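Local structure of tyrosine specific protein phosphatase (Trypanosoma cruzi, 4AZ1) at residues V189-W194 and G198-A203; I117-L122 and G234-A239; I169-L174 and L206-T211; I280-M285 and K293-L298. The protein probably hydrolyses phosphotyrosine in proteins, acting as a protein tyrosine phosphatase. All blocks are in the same frame, centred on the assembly; numbering follows the deposited sequence.

Contact 1. Residues V189-W194 and G198-A203; sequences VQYTGW and GIPQSA. With EDO (1,2-ethanediol), chain C; FMT (formic acid), chain G.
Pro200 sits over one face of the Trp194 indole. Its CD stands 3.5 Å from the centroid of the Trp194 five-membered ring, 8° off the ring normal, which meets the definition of a CH-pi contact, while Pro200 CG comes 3.5 Å from Trp194 CD2. The two side chains run side by side in the same direction. At the indole edge Trp194 NE1 donates to Gly198 O over 2.8 Å, with an N-H...O angle of 161°. That oxygen lies almost in the ring plane, but NE1 approaches it from above the carbonyl plane. Next to this close-fitting part, Gln201 N bonds to Gly193 O at 3.2 Å.

The looser, solvent side is that of the exposed Gln201, whose chain passes Gly193 O and whose OE1 accepts a hydrogen bond from Lys168 NZ. Beside it the contact is water-mediated: a water 2.6 Å from Tyr191 OH also accepts from Ser202 N, and Tyr191 OH touches Pro200 CB at 3.5 Å. An ethanediol, probably from the crystallisation liquor, donates to Pro200 O.

The sequence marks Trp194 as the tryptophan of the WPD loop of classical tyrosine phosphatases, the loop that carries the general acid in this family. Trp194 O also accepts from Arg232. An indole gripped at face and edge at once has its rotation fixed, consistent with a firm base from which the rest of the loop departs.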
loop_
_atom_site.group_PDB
_atom_site.type_symbol
_atom_site.label_atom_id
_atom_site.label_comp_id
_atom_site.label_asym_id
_atom_site.label_seq_id
_atom_site.Cartn_x
_atom_site.Cartn_y
_atom_site.Cartn_z
ATOM N N VAL A 189 5.579 -1.165 18.082
ATOM C CA VAL A 189 6.637 -1.841 18.823
ATOM C C VAL A 189 6.958 -3.121 18.046
ATOM O O VAL A 189 6.085 -3.960 17.845
ATOM C CB VAL A 189 6.174 -2.195 20.254
ATOM C CG1 VAL A 189 7.329 -2.791 21.069
ATOM C CG2 VAL A 189 5.640 -0.948 20.965
ATOM N N GLN A 190 8.193 -3.260 17.579
ATOM C CA GLN A 190 8.569 -4.463 16.848
ATOM C C GLN A 190 9.519 -5.309 17.690
ATOM O O GLN A 190 10.543 -4.822 18.179
ATOM C CB GLN A 190 9.221 -4.119 15.495
ATOM C CG GLN A 190 9.579 -5.352 14.637
ATOM C CD GLN A 190 10.357 -4.986 13.384
ATOM O OE1 GLN A 190 10.784 -3.836 13.225
ATOM N NE2 GLN A 190 10.539 -5.961 12.478
ATOM N N TYR A 191 9.178 -6.583 17.844
ATOM C CA TYR A 191 10.014 -7.518 18.581
ATOM C C TYR A 191 10.601 -8.515 17.584
ATOM O O TYR A 191 9.863 -9.278 16.934
ATOM C CB TYR A 191 9.164 -8.224 19.644
ATOM C CG TYR A 191 9.854 -9.361 20.356
ATOM C CD1 TYR A 191 11.175 -9.258 20.739
ATOM C CD2 TYR A 191 9.168 -10.545 20.652
ATOM C CE1 TYR A 191 11.817 -10.300 21.383
ATOM C CE2 TYR A 191 9.793 -11.585 21.313
ATOM C CZ TYR A 191 11.121 -11.458 21.675
ATOM O OH TYR A 191 11.765 -12.485 22.334
ATOM N N THR A 192 11.930 -8.502 17.467
ATOM C CA THR A 192 12.635 -9.288 16.448
ATOM C C THR A 192 13.462 -10.423 17.050
ATOM O O THR A 192 14.315 -10.999 16.367
ATOM C CB THR A 192 13.608 -8.401 15.623
ATOM O OG1 THR A 192 14.560 -7.798 16.506
ATOM C CG2 THR A 192 12.871 -7.323 14.866
ATOM N N GLY A 193 13.221 -10.746 18.318
ATOM C CA GLY A 193 14.024 -11.761 18.985
ATOM C C GLY A 193 13.308 -13.098 19.139
ATOM O O GLY A 193 13.746 -13.959 19.907
ATOM N N TRP A 194 12.205 -13.278 18.416
ATOM C CA TRP A 194 11.471 -14.534 18.451
ATOM C C TRP A 194 11.136 -14.986 17.017
ATOM O O TRP A 194 10.120 -14.584 16.445
ATOM C CB TRP A 194 10.200 -14.358 19.288
ATOM C CG TRP A 194 9.364 -15.595 19.372
ATOM C CD1 TRP A 194 9.736 -16.860 19.019
ATOM C CD2 TRP A 194 8.012 -15.692 19.841
ATOM N NE1 TRP A 194 8.712 -17.735 19.249
ATOM C CE2 TRP A 194 7.638 -17.047 19.746
ATOM C CE3 TRP A 194 7.087 -14.768 20.335
ATOM C CZ2 TRP A 194 6.378 -17.502 20.123
ATOM C CZ3 TRP A 194 5.830 -15.222 20.707
ATOM C CH2 TRP A 194 5.492 -16.575 20.601
ATOM N N GLY A 198 10.542 -20.996 16.302
ATOM C CA GLY A 198 11.393 -21.024 17.485
ATOM C C GLY A 198 10.638 -20.542 18.718
ATOM O O GLY A 198 9.409 -20.440 18.693
ATOM N N ILE A 199 11.370 -20.244 19.793
ATOM C CA ILE A 199 10.795 -19.644 21.003
ATOM C C ILE A 199 11.531 -18.332 21.349
ATOM O O ILE A 199 12.623 -18.077 20.828
ATOM C CB ILE A 199 10.880 -20.613 22.186
ATOM C CG1 ILE A 199 12.339 -20.925 22.500
ATOM C CG2 ILE A 199 10.107 -21.908 21.880
ATOM C CD1 ILE A 199 12.519 -21.750 23.771
ATOM N N PRO A 200 10.928 -17.484 22.202
ATOM C CA PRO A 200 11.622 -16.223 22.504
ATOM C C PRO A 200 12.999 -16.437 23.116
ATOM O O PRO A 200 13.191 -17.347 23.940
ATOM C CB PRO A 200 10.691 -15.548 23.510
ATOM C CG PRO A 200 9.324 -16.018 23.096
ATOM C CD PRO A 200 9.535 -17.470 22.695
ATOM N N GLN A 201 13.948 -15.604 22.695
ATOM C CA GLN A 201 15.319 -15.677 23.186
ATOM C C GLN A 201 15.388 -15.410 24.685
ATOM O O GLN A 201 16.187 -16.041 25.398
ATOM C CB GLN A 201 16.226 -14.716 22.402
ATOM C CG GLN A 201 16.535 -15.211 20.981
ATOM C CD GLN A 201 17.049 -14.118 20.050
ATOM O OE1 GLN A 201 17.510 -13.061 20.496
ATOM N NE2 GLN A 201 16.961 -14.371 18.741
ATOM N N SER A 202 14.547 -14.491 25.165
ATOM C CA SER A 202 14.408 -14.276 26.615
ATOM C C SER A 202 12.969 -13.961 27.046
ATOM O O SER A 202 12.245 -13.247 26.350
ATOM C CB SER A 202 15.354 -13.167 27.103
ATOM O OG SER A 202 14.983 -11.907 26.566
ATOM N N ALA A 203 12.580 -14.481 28.208
ATOM C CA ALA A 203 11.287 -14.164 28.816
ATOM C C ALA A 203 11.019 -12.656 28.966
ATOM O O ALA A 203 9.883 -12.209 28.830
ATOM C CB ALA A 203 11.166 -14.855 30.174
HETATM C C1 EDO C . 10.442 -18.614 26.554
HETATM O O1 EDO C . 11.834 -18.906 26.375
HETATM C C2 EDO C . 10.334 -17.403 27.466
HETATM O O2 EDO C . 8.962 -17.028 27.593
HETATM C C FMT G . 13.611 -6.308 10.717
HETATM O O1 FMT G . 12.404 -6.537 10.647
HETATM O O2 FMT G . 14.473 -7.191 10.772
HETATM O O HOH W 1 14.184 -12.048 23.159
#

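Contact 2. Residues I117-L122 and G234-A239; sequences IMVTKL and GTLIGA. With FMT (formic acid), chain G.
Leu236 points its CD2 methyl at Ile117, on the strand, and Val119, just past its end, which lie on one side of their backbone with Met118 between them facing the other way. The Ile117 side chain meets that of Leu236 at about a right angle, its CG2 branch 3.7 Å from Leu236 CD2 and its CD1 a little farther off. The Val119 and Leu236 side chains cross at a slant, Val119 CG2 4.0 Å from Leu236 CD2. The leucine reaches so far because its CG is anti to the backbone N (chi1 -177°), which carries the branch out from helix 232-247; CD2 goes to Ile117 and Val119, CD1 to Leu206 and Leu210. The packing joins the central sheet of the tyrosine phosphatase fold to a helix on one of its faces: strand 115-118 runs parallel to strand 222-225, and the helix beginning at Arg232, the arginine of the HCX5R signature, lies against it. Leu209 and Val213 of helix 203-215 also touch Ile117. Beyond the strand, Thr120 OG1 donates to Lys121 O at 2.7 Å, in the carbonyl plane and on a lone pair, and Leu122 N holds O1 of a formic acid at 2.9 Å, which Gln190 NE2 also grips.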
loop_
_atom_site.group_PDB
_atom_site.type_symbol
_atom_site.label_atom_id
_atom_site.label_comp_id
_atom_site.label_asym_id
_atom_site.label_seq_id
_atom_site.Cartn_x
_atom_site.Cartn_y
_atom_site.Cartn_z
ATOM N N ILE A 117 1.653 -3.860 17.714
ATOM C CA ILE A 117 2.759 -4.717 18.094
ATOM C C ILE A 117 3.037 -5.683 16.965
ATOM O O ILE A 117 2.129 -6.372 16.493
ATOM C CB ILE A 117 2.451 -5.510 19.359
ATOM C CG1 ILE A 117 2.247 -4.547 20.526
ATOM C CG2 ILE A 117 3.592 -6.496 19.668
ATOM C CD1 ILE A 117 2.009 -5.249 21.831
ATOM N N MET A 118 4.294 -5.697 16.517
ATOM C CA MET A 118 4.727 -6.538 15.419
ATOM C C MET A 118 5.712 -7.557 15.987
ATOM O O MET A 118 6.757 -7.179 16.530
ATOM C CB MET A 118 5.405 -5.672 14.335
ATOM C CG MET A 118 5.969 -6.488 13.188
ATOM S SD MET A 118 6.740 -5.402 11.974
ATOM C CE MET A 118 7.479 -6.642 10.907
ATOM N N VAL A 119 5.369 -8.842 15.879
ATOM C CA VAL A 119 6.181 -9.897 16.477
ATOM C C VAL A 119 6.871 -10.771 15.423
ATOM O O VAL A 119 6.736 -11.999 15.409
ATOM C CB VAL A 119 5.323 -10.783 17.443
ATOM C CG1 VAL A 119 6.213 -11.660 18.271
ATOM C CG2 VAL A 119 4.532 -9.901 18.386
ATOM N N THR A 120 7.607 -10.130 14.529
ATOM C CA THR A 120 8.363 -10.839 13.513
ATOM C C THR A 120 9.396 -9.876 12.950
ATOM O O THR A 120 9.239 -8.657 13.077
ATOM C CB THR A 120 7.430 -11.334 12.350
ATOM O OG1 THR A 120 8.195 -12.066 11.388
ATOM C CG2 THR A 120 6.750 -10.146 11.645
ATOM N N LYS A 121 10.453 -10.412 12.341
ATOM C CA LYS A 121 11.244 -9.618 11.399
ATOM C C LYS A 121 10.553 -9.595 10.045
ATOM O O LYS A 121 9.664 -10.420 9.768
ATOM C CB LYS A 121 12.655 -10.184 11.224
ATOM C CG LYS A 121 13.471 -10.188 12.507
ATOM C CD LYS A 121 14.907 -10.520 12.202
ATOM C CE LYS A 121 15.294 -11.822 12.842
ATOM N NZ LYS A 121 16.775 -11.888 12.940
ATOM N N LEU A 122 10.985 -8.659 9.203
ATOM C CA LEU A 122 10.509 -8.552 7.827
ATOM C C LEU A 122 10.828 -9.832 7.062
ATOM O O LEU A 122 10.016 -10.293 6.250
ATOM C CB LEU A 122 11.200 -7.356 7.128
ATOM C CG LEU A 122 10.818 -5.979 7.693
ATOM C CD1 LEU A 122 11.760 -4.867 7.130
ATOM C CD2 LEU A 122 9.357 -5.669 7.368
ATOM N N GLY A 234 -0.960 -15.023 18.216
ATOM C CA GLY A 234 -1.813 -15.767 19.138
ATOM C C GLY A 234 -1.185 -16.021 20.503
ATOM O O GLY A 234 -1.865 -15.921 21.525
ATOM N N THR A 235 0.109 -16.336 20.528
ATOM C CA THR A 235 0.813 -16.536 21.794
ATOM C C THR A 235 0.821 -15.268 22.643
ATOM O O THR A 235 0.568 -15.306 23.861
ATOM C CB THR A 235 2.276 -16.956 21.550
ATOM O OG1 THR A 235 2.309 -18.236 20.908
ATOM C CG2 THR A 235 3.054 -17.014 22.862
ATOM N N LEU A 236 1.136 -14.144 22.009
ATOM C CA LEU A 236 1.183 -12.880 22.728
ATOM C C LEU A 236 -0.164 -12.563 23.379
ATOM O O LEU A 236 -0.217 -12.196 24.548
ATOM C CB LEU A 236 1.569 -11.743 21.785
ATOM C CG LEU A 236 1.696 -10.416 22.544
ATOM C CD1 LEU A 236 2.618 -10.598 23.723
ATOM C CD2 LEU A 236 2.236 -9.326 21.649
ATOM N N ILE A 237 -1.244 -12.688 22.608
ATOM C CA ILE A 237 -2.574 -12.373 23.114
ATOM C C ILE A 237 -2.974 -13.401 24.187
ATOM O O ILE A 237 -3.554 -13.042 25.215
ATOM C CB ILE A 237 -3.618 -12.289 21.970
ATOM C CG1 ILE A 237 -3.268 -11.132 21.027
ATOM C CG2 ILE A 237 -5.017 -12.075 22.536
ATOM C CD1 ILE A 237 -4.020 -11.141 19.687
ATOM N N GLY A 238 -2.606 -14.662 23.975
ATOM C CA GLY A 238 -2.897 -15.707 24.951
ATOM C C GLY A 238 -2.172 -15.504 26.273
ATOM O O GLY A 238 -2.743 -15.690 27.358
ATOM N N ALA A 239 -0.901 -15.125 26.185
ATOM C CA ALA A 239 -0.107 -14.865 27.380
ATOM C C ALA A 239 -0.686 -13.680 28.148
ATOM O O ALA A 239 -0.764 -13.715 29.382
ATOM C CB ALA A 239 1.362 -14.611 27.019
HETATM C C FMT G . 13.611 -6.308 10.717
HETATM O O1 FMT G . 12.404 -6.537 10.647
HETATM O O2 FMT G . 14.473 -7.191 10.772
#

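Contact 3. Residues I169-L174 and L206-T211; sequences ITRRYL and LEALLT
Ile169 and Ala208 make the closest of the apolar contacts here, with Ile169 CD1 3.9 Å from Ala208 CB. The same methyl lies 4.1 Å from Leu209 CD2, and the isoleucine and leucine side chains are set at an oblique angle to each other. Ile169 CG1 is anti to its own carbonyl carbon (chi1 -77°), and the chain continues extended, so that CD1 alone bridges the two helix residues.

The second kind of contact involves a charged group used partly as a packing surface. Arg171 runs extended from CG to NE and brings NH2 to 4.2 Å from Ala208 CB, which lies at the edge of the guanidinium, near its plane. One face of that guanidinium rests on Ile169, whose CG2 is over its centre and 3.9 Å above the plane of the Arg171 group. Arg171 NH2 also bonds to Asn212 OD1 on helix 203-215, a polar tie one turn beyond Ala208.

The axes of strand 169-174 and helix 206-211 approach to 10.8 Å and their directions differ by 21°, so the helix runs nearly along the strand. Val189 of the neighbouring strand touches both Ile169 and Leu209. Such a helix lying along a mixed sheet is the layered alpha/beta architecture of the tyrosine phosphatase domain.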
loop_
_atom_site.group_PDB
_atom_site.type_symbol
_atom_site.label_atom_id
_atom_site.label_comp_id
_atom_site.label_asym_id
_atom_site.label_seq_id
_atom_site.Cartn_x
_atom_site.Cartn_y
_atom_site.Cartn_z
ATOM N N ILE A 169 13.915 -5.196 20.879
ATOM C CA ILE A 169 12.671 -4.487 20.662
ATOM C C ILE A 169 12.994 -3.128 20.072
ATOM O O ILE A 169 13.948 -2.469 20.504
ATOM C CB ILE A 169 11.874 -4.345 21.988
ATOM C CG1 ILE A 169 11.190 -5.681 22.346
ATOM C CG2 ILE A 169 10.843 -3.225 21.890
ATOM C CD1 ILE A 169 10.571 -5.700 23.752
ATOM N N THR A 170 12.220 -2.720 19.067
ATOM C CA THR A 170 12.343 -1.362 18.532
ATOM C C THR A 170 11.018 -0.660 18.720
ATOM O O THR A 170 9.965 -1.234 18.414
ATOM C CB THR A 170 12.743 -1.361 17.034
ATOM O OG1 THR A 170 14.074 -1.872 16.907
ATOM C CG2 THR A 170 12.736 0.069 16.468
ATOM N N ARG A 171 11.061 0.561 19.248
ATOM C CA ARG A 171 9.843 1.352 19.422
ATOM C C ARG A 171 9.864 2.535 18.477
ATOM O O ARG A 171 10.809 3.330 18.488
ATOM C CB ARG A 171 9.701 1.829 20.871
ATOM C CG ARG A 171 9.616 0.679 21.845
ATOM C CD ARG A 171 9.153 1.075 23.252
ATOM N NE ARG A 171 8.822 -0.156 23.976
ATOM C CZ ARG A 171 9.662 -0.811 24.777
ATOM N NH1 ARG A 171 10.887 -0.336 25.006
ATOM N NH2 ARG A 171 9.267 -1.935 25.361
ATOM N N ARG A 172 8.818 2.640 17.662
ATOM C CA ARG A 172 8.706 3.706 16.675
ATOM C C ARG A 172 7.489 4.551 17.020
ATOM O O ARG A 172 6.377 4.031 17.152
ATOM C CB ARG A 172 8.573 3.113 15.264
ATOM C CG ARG A 172 9.736 2.188 14.869
ATOM C CD ARG A 172 9.620 1.683 13.433
ATOM N NE ARG A 172 10.817 0.943 13.041
ATOM C CZ ARG A 172 10.948 -0.385 13.093
ATOM N NH1 ARG A 172 9.950 -1.151 13.515
ATOM N NH2 ARG A 172 12.089 -0.947 12.718
ATOM N N TYR A 173 7.707 5.844 17.207
ATOM C CA TYR A 173 6.617 6.758 17.523
ATOM C C TYR A 173 6.278 7.481 16.228
ATOM O O TYR A 173 7.117 8.168 15.631
ATOM C CB TYR A 173 7.015 7.719 18.673
ATOM C CG TYR A 173 7.486 6.939 19.886
ATOM C CD1 TYR A 173 6.570 6.380 20.779
ATOM C CD2 TYR A 173 8.839 6.711 20.108
ATOM C CE1 TYR A 173 6.994 5.629 21.871
ATOM C CE2 TYR A 173 9.271 5.976 21.196
ATOM C CZ TYR A 173 8.343 5.433 22.072
ATOM O OH TYR A 173 8.768 4.699 23.153
ATOM N N LEU A 174 5.039 7.305 15.794
ATOM C CA LEU A 174 4.655 7.633 14.436
ATOM C C LEU A 174 3.470 8.595 14.401
ATOM O O LEU A 174 2.691 8.697 15.360
ATOM C CB LEU A 174 4.333 6.332 13.678
ATOM C CG LEU A 174 5.530 5.381 13.519
ATOM C CD1 LEU A 174 5.098 3.975 13.104
ATOM C CD2 LEU A 174 6.540 5.950 12.506
ATOM N N LEU A 206 8.904 -10.536 26.044
ATOM C CA LEU A 206 7.460 -10.723 26.061
ATOM C C LEU A 206 6.836 -9.904 27.198
ATOM O O LEU A 206 5.833 -9.216 26.995
ATOM C CB LEU A 206 7.137 -12.208 26.231
ATOM C CG LEU A 206 6.030 -12.800 25.369
ATOM C CD1 LEU A 206 6.068 -12.220 23.972
ATOM C CD2 LEU A 206 6.188 -14.309 25.303
ATOM N N GLU A 207 7.427 -9.973 28.389
ATOM C CA GLU A 207 6.942 -9.156 29.511
ATOM C C GLU A 207 6.943 -7.652 29.185
ATOM O O GLU A 207 6.026 -6.918 29.570
ATOM C CB GLU A 207 7.765 -9.427 30.769
ATOM C CG GLU A 207 7.388 -10.718 31.521
ATOM C CD GLU A 207 6.062 -10.618 32.293
ATOM O OE1 GLU A 207 5.376 -9.577 32.188
ATOM O OE2 GLU A 207 5.708 -11.588 33.009
ATOM N N ALA A 208 7.966 -7.204 28.458
ATOM C CA ALA A 208 8.085 -5.800 28.095
ATOM C C ALA A 208 6.963 -5.428 27.121
ATOM O O ALA A 208 6.334 -4.374 27.248
ATOM C CB ALA A 208 9.443 -5.533 27.472
ATOM N N LEU A 209 6.708 -6.304 26.157
ATOM C CA LEU A 209 5.588 -6.112 25.240
ATOM C C LEU A 209 4.260 -5.997 25.992
ATOM O O LEU A 209 3.445 -5.116 25.695
ATOM C CB LEU A 209 5.508 -7.252 24.228
ATOM C CG LEU A 209 6.565 -7.346 23.129
ATOM C CD1 LEU A 209 6.162 -8.432 22.157
ATOM C CD2 LEU A 209 6.719 -6.015 22.395
ATOM N N LEU A 210 4.048 -6.877 26.971
ATOM C CA LEU A 210 2.795 -6.874 27.718
ATOM C C LEU A 210 2.668 -5.613 28.570
ATOM O O LEU A 210 1.560 -5.128 28.811
ATOM C CB LEU A 210 2.661 -8.140 28.566
ATOM C CG LEU A 210 2.632 -9.425 27.729
ATOM C CD1 LEU A 210 2.639 -10.639 28.627
ATOM C CD2 LEU A 210 1.402 -9.440 26.841
ATOM N N THR A 211 3.804 -5.088 29.022
ATOM C CA THR A 211 3.811 -3.819 29.746
ATOM C C THR A 211 3.299 -2.708 28.836
ATOM O O THR A 211 2.477 -1.893 29.254
ATOM C CB THR A 211 5.203 -3.488 30.297
ATOM O OG1 THR A 211 5.494 -4.369 31.390
ATOM C CG2 THR A 211 5.269 -2.044 30.788
#

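Contact 4. Residues I280-M285 and K293-L298; sequences IYLTLM and KALVGL
Leu295 reaches from the last helix toward Leu282 and Met285, which stand about one turn apart on helix 274-288. Its CB already lies 4.2 Å from Leu282 CD2. From there CG swings anti to the carbonyl carbon (chi1 -79°) and sends its two methyls in different directions. CD1 goes to the other helix, where it lies 4.0 Å from Leu282 CD2, 3.8 Å from Met285 SD and 3.9 Å from Met285 CE. CD2 turns off from 280-285; Val14 and Gln17 of helix 14-30 also touch this leucine.

The partners approach differently: Leu282 comes to Leu295 obliquely, whereas Met285 meets it at about a right angle. The methionine bends at its last torsion (chi3 75°), which lays CE beside the leucine methyl together with SD.

Helices 274-288 and 293-299, joined by a short loop, form an antiparallel helical hairpin, with 162° between the directions of the two segments. The axes of 280-285 and 293-298 come no nearer than 11.3 Å, a spacing that leaves the contact to side chains. Val296 adds a looser touch, its CG2 4.4 Å from Leu282 CD1.

On the flank of helix 274-288 turned from the hairpin, Thr283 OG1 donates to Ile280 O, and Leu284 N reaches that oxygen from the same face of its plane. Ile280 and Leu284 meanwhile pack on helices 232-247 and 255-266.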
loop_
_atom_site.group_PDB
_atom_site.type_symbol
_atom_site.label_atom_id
_atom_site.label_comp_id
_atom_site.label_asym_id
_atom_site.label_seq_id
_atom_site.Cartn_x
_atom_site.Cartn_y
_atom_site.Cartn_z
ATOM N N ILE A 280 3.023 -19.963 26.100
ATOM C CA ILE A 280 2.082 -19.392 27.062
ATOM C C ILE A 280 2.296 -20.001 28.455
ATOM O O ILE A 280 2.342 -19.267 29.436
ATOM C CB ILE A 280 0.603 -19.512 26.632
ATOM C CG1 ILE A 280 0.401 -18.927 25.232
ATOM C CG2 ILE A 280 -0.324 -18.801 27.653
ATOM C CD1 ILE A 280 -0.926 -19.321 24.596
ATOM N N TYR A 281 2.460 -21.319 28.550
ATOM C CA TYR A 281 2.795 -21.927 29.843
ATOM C C TYR A 281 4.117 -21.396 30.410
ATOM O O TYR A 281 4.239 -21.186 31.621
ATOM C CB TYR A 281 2.861 -23.456 29.746
ATOM C CG TYR A 281 1.515 -24.151 29.803
ATOM C CD1 TYR A 281 0.918 -24.440 31.016
ATOM C CD2 TYR A 281 0.853 -24.535 28.638
ATOM C CE1 TYR A 281 -0.321 -25.084 31.077
ATOM C CE2 TYR A 281 -0.371 -25.171 28.685
ATOM C CZ TYR A 281 -0.953 -25.452 29.914
ATOM O OH TYR A 281 -2.181 -26.097 29.968
ATOM N N LEU A 282 5.112 -21.221 29.541
ATOM C CA LEU A 282 6.427 -20.729 29.965
ATOM C C LEU A 282 6.350 -19.318 30.551
ATOM O O LEU A 282 7.029 -19.011 31.530
ATOM C CB LEU A 282 7.412 -20.726 28.789
ATOM C CG LEU A 282 7.688 -22.110 28.214
ATOM C CD1 LEU A 282 8.676 -22.047 27.036
ATOM C CD2 LEU A 282 8.187 -23.033 29.307
ATOM N N THR A 283 5.539 -18.454 29.948
ATOM C CA THR A 283 5.411 -17.102 30.496
ATOM C C THR A 283 4.739 -17.151 31.871
ATOM O O THR A 283 5.076 -16.367 32.757
ATOM C CB THR A 283 4.651 -16.126 29.554
ATOM O OG1 THR A 283 3.244 -16.396 29.593
ATOM C CG2 THR A 283 5.141 -16.261 28.140
ATOM N N LEU A 284 3.795 -18.075 32.053
ATOM C CA LEU A 284 3.114 -18.183 33.343
ATOM C C LEU A 284 4.119 -18.636 34.385
ATOM O O LEU A 284 4.205 -18.063 35.478
ATOM C CB LEU A 284 1.934 -19.162 33.279
ATOM C CG LEU A 284 0.661 -18.641 32.598
ATOM C CD1 LEU A 284 -0.344 -19.761 32.434
ATOM C CD2 LEU A 284 0.025 -17.473 33.383
ATOM N N MET A 285 4.902 -19.648 34.030
ATOM C CA MET A 285 5.927 -20.157 34.923
ATOM C C MET A 285 6.936 -19.075 35.314
ATOM O O MET A 285 7.225 -18.904 36.499
ATOM C CB MET A 285 6.621 -21.370 34.302
ATOM C CG MET A 285 5.686 -22.563 34.120
ATOM S SD MET A 285 6.452 -23.914 33.186
ATOM C CE MET A 285 7.556 -24.589 34.457
ATOM N N LYS A 293 14.131 -23.733 32.455
ATOM C CA LYS A 293 15.347 -24.056 31.709
ATOM C C LYS A 293 15.344 -25.470 31.113
ATOM O O LYS A 293 15.691 -25.656 29.944
ATOM C CB LYS A 293 16.577 -23.827 32.595
ATOM C CG LYS A 293 17.904 -24.166 31.955
ATOM C CD LYS A 293 19.076 -23.793 32.865
ATOM C CE LYS A 293 19.132 -22.290 33.134
ATOM N NZ LYS A 293 18.425 -21.886 34.388
ATOM N N ALA A 294 14.941 -26.458 31.910
ATOM C CA ALA A 294 14.829 -27.835 31.421
ATOM C C ALA A 294 13.777 -27.986 30.302
ATOM O O ALA A 294 13.978 -28.754 29.357
ATOM C CB ALA A 294 14.529 -28.778 32.568
ATOM N N LEU A 295 12.659 -27.267 30.416
ATOM C CA LEU A 295 11.622 -27.302 29.380
ATOM C C LEU A 295 12.107 -26.650 28.094
ATOM O O LEU A 295 11.940 -27.210 27.007
ATOM C CB LEU A 295 10.349 -26.595 29.848
ATOM C CG LEU A 295 9.433 -27.368 30.791
ATOM C CD1 LEU A 295 8.200 -26.542 31.129
ATOM C CD2 LEU A 295 9.030 -28.678 30.147
ATOM N N VAL A 296 12.687 -25.457 28.227
ATOM C CA VAL A 296 13.338 -24.765 27.117
ATOM C C VAL A 296 14.359 -25.707 26.476
ATOM O O VAL A 296 14.468 -25.776 25.248
ATOM C CB VAL A 296 14.020 -23.460 27.603
ATOM C CG1 VAL A 296 14.925 -22.860 26.528
ATOM C CG2 VAL A 296 12.971 -22.450 28.031
ATOM N N GLY A 297 15.082 -26.449 27.314
ATOM C CA GLY A 297 16.039 -27.435 26.839
ATOM C C GLY A 297 15.411 -28.502 25.958
ATOM O O GLY A 297 15.952 -28.843 24.904
ATOM N N LEU A 298 14.267 -29.029 26.386
ATOM C CA LEU A 298 13.537 -30.020 25.590
ATOM C C LEU A 298 12.994 -29.469 24.262
ATOM O O LEU A 298 12.836 -30.206 23.284
ATOM C CB LEU A 298 12.384 -30.606 26.402
ATOM C CG LEU A 298 12.737 -31.723 27.372
ATOM C CD1 LEU A 298 11.491 -32.253 28.060
ATOM C CD2 LEU A 298 13.442 -32.828 26.613
#

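From the N terminus, 117-122 comes first and opens contact 2. Within that long loop 169-174 opens contact 3, and inside it 189-194 opens contact 1, which closes after a few residues at 198-203. Helix segment 206-211 then closes contact 3 and 234-239 closes contact 2, so three contacts nest without crossing. Contact 4 follows in series. Strands 115-118, 184-191 and 169-177 are neighbours in one sheet, and helices 203-215 and 232-247 meet through Leu206, Leu210 and Leu236, joining contacts 2 and 3. Thr283 touches Leu206 and Ala239, and Val296 touches Ile199, so the C-terminal helices of contact 4 abut the other three.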